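Side-chain contact in uncharacterized protein (Bacillus subtilis, PDB 5DQV), which probably acts as a metal-dependent nucleotide pyrophosphohydrolase of the HD-domain family: residues A161-H164 with F165-L169. Numbering follows the deposited sequence.
Sequences AYAH and FFHKL
His164 O is gripped by two backbone donors: Lys168 N at 3.0 Å, tilted from the carbonyl plane, and Leu169 N at 3.2 Å, lying in that plane. The second bond reaches five residues on and is the straighter, with an N-H...O angle of 166°, so the turn widens here. One residue earlier, His167 N bonds to Ala163 O at 2.9 Å in the ordinary i+4 pattern.

The widened turn gathers three side chains. A chi1 of -176° turns the His164 imidazole away from its own backbone N and forward along the helix, where it meets both Lys168 and Leu169. Its CE1 lies 3.4 Å from Lys168 CD, the two side chains alongside and pointing the same way, while its CD2 comes to 3.6 Å from Leu169 CG, where the side chains cross.

On another side, Phe166 CE1 sits over one face of the Tyr162 ring, offset toward its rim and 3.4 Å from Tyr162 CZ. The planes are inclined at 52°, and the Phe166 edge also faces Tyr162 O. The phenol OH is hydrogen-bonded to Asp207, and the ring also packs on Ile196 and Leu199 of helix 179-202. Cutting Tyr162 back to alanine is likely to leave Phe166 without the ring it leans on and Asp207 without its hydrogen-bond mate. Phe165 and Leu169 instead pack on Ala143 of helix 136-150.

The doubly used carbonyl and i+5 bond are characteristic of a pi-type turn, here ending a short helix that bridges helices 136-150 and 179-202 in this all-helical HD-domain protein.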
loop_
_atom_site.group_PDB
_atom_site.type_symbol
_atom_site.label_atom_id
_atom_site.label_comp_id
_atom_site.label_asym_id
_atom_site.label_seq_id
_atom_site.Cartn_x
_atom_site.Cartn_y
_atom_site.Cartn_z
ATOM N N ALA A 161 6.177 6.590 0.776
ATOM C CA ALA A 161 4.826 6.743 0.291
ATOM C C ALA A 161 4.199 7.962 0.944
ATOM O O ALA A 161 3.534 8.771 0.277
ATOM C CB ALA A 161 3.990 5.460 0.603
ATOM N N TYR A 162 4.438 8.110 2.250
ATOM C CA TYR A 162 3.836 9.198 3.040
ATOM C C TYR A 162 4.293 10.527 2.458
ATOM O O TYR A 162 3.487 11.419 2.204
ATOM C CB TYR A 162 4.239 9.113 4.503
ATOM C CG TYR A 162 3.442 10.050 5.415
ATOM C CD1 TYR A 162 2.116 9.800 5.710
ATOM C CD2 TYR A 162 4.029 11.178 5.979
ATOM C CE1 TYR A 162 1.380 10.612 6.586
ATOM C CE2 TYR A 162 3.299 12.031 6.806
ATOM C CZ TYR A 162 1.975 11.728 7.132
ATOM O OH TYR A 162 1.247 12.587 7.958
ATOM N N ALA A 163 5.583 10.638 2.179
ATOM C CA ALA A 163 6.101 11.852 1.558
ATOM C C ALA A 163 5.433 12.116 0.211
ATOM O O ALA A 163 5.154 13.285 -0.155
ATOM C CB ALA A 163 7.659 11.782 1.414
ATOM N N HIS A 164 5.172 11.034 -0.530
ATOM C CA HIS A 164 4.588 11.147 -1.852
ATOM C C HIS A 164 3.149 11.707 -1.810
ATOM O O HIS A 164 2.754 12.397 -2.727
ATOM C CB HIS A 164 4.638 9.791 -2.544
ATOM C CG HIS A 164 4.140 9.790 -3.951
ATOM N ND1 HIS A 164 4.790 10.450 -4.975
ATOM C CD2 HIS A 164 3.123 9.108 -4.531
ATOM C CE1 HIS A 164 4.151 10.229 -6.114
ATOM N NE2 HIS A 164 3.137 9.419 -5.871
ATOM N N PHE A 165 2.374 11.392 -0.773
ATOM C CA PHE A 165 1.082 12.011 -0.549
ATOM C C PHE A 165 1.194 13.535 -0.504
ATOM O O PHE A 165 0.437 14.220 -1.195
ATOM C CB PHE A 165 0.418 11.542 0.751
ATOM C CG PHE A 165 -0.046 10.084 0.722
ATOM C CD1 PHE A 165 -0.958 9.662 -0.186
ATOM C CD2 PHE A 165 0.479 9.147 1.583
ATOM C CE1 PHE A 165 -1.347 8.277 -0.235
ATOM C CE2 PHE A 165 0.096 7.788 1.528
ATOM C CZ PHE A 165 -0.802 7.371 0.637
ATOM N N PHE A 166 2.105 14.046 0.321
ATOM C CA PHE A 166 2.259 15.505 0.497
ATOM C C PHE A 166 2.819 16.205 -0.711
ATOM O O PHE A 166 2.386 17.296 -1.087
ATOM C CB PHE A 166 3.080 15.826 1.763
ATOM C CG PHE A 166 2.299 15.557 3.010
ATOM C CD1 PHE A 166 2.185 14.276 3.496
ATOM C CD2 PHE A 166 1.573 16.583 3.640
ATOM C CE1 PHE A 166 1.381 14.003 4.624
ATOM C CE2 PHE A 166 0.824 16.322 4.780
ATOM C CZ PHE A 166 0.713 15.031 5.261
ATOM N N HIS A 167 3.784 15.570 -1.341
ATOM C CA HIS A 167 4.493 16.192 -2.437
ATOM C C HIS A 167 3.710 16.129 -3.739
ATOM O O HIS A 167 3.833 17.032 -4.546
ATOM C CB HIS A 167 5.863 15.558 -2.593
ATOM C CG HIS A 167 6.794 15.880 -1.468
ATOM N ND1 HIS A 167 7.066 17.178 -1.076
ATOM C CD2 HIS A 167 7.547 15.081 -0.676
ATOM C CE1 HIS A 167 7.927 17.158 -0.075
ATOM N NE2 HIS A 167 8.239 15.899 0.183
ATOM N N LYS A 168 2.924 15.074 -3.957
ATOM C CA LYS A 168 2.250 14.901 -5.260
ATOM C C LYS A 168 0.749 14.578 -5.182
ATOM O O LYS A 168 -0.069 15.267 -5.796
ATOM C CB LYS A 168 2.962 13.820 -6.071
ATOM C CG LYS A 168 2.540 13.792 -7.542
ATOM C CD LYS A 168 2.600 12.395 -8.198
ATOM C CE LYS A 168 2.116 12.428 -9.677
ATOM N NZ LYS A 168 1.097 11.358 -10.026
ATOM N N LEU A 169 0.373 13.535 -4.447
ATOM C CA LEU A 169 -0.985 12.993 -4.607
ATOM C C LEU A 169 -2.045 13.966 -4.081
ATOM O O LEU A 169 -3.099 14.180 -4.731
ATOM C CB LEU A 169 -1.095 11.639 -3.917
ATOM C CG LEU A 169 -0.151 10.589 -4.491
ATOM C CD1 LEU A 169 -0.423 9.301 -3.787
ATOM C CD2 LEU A 169 -0.355 10.418 -5.996
#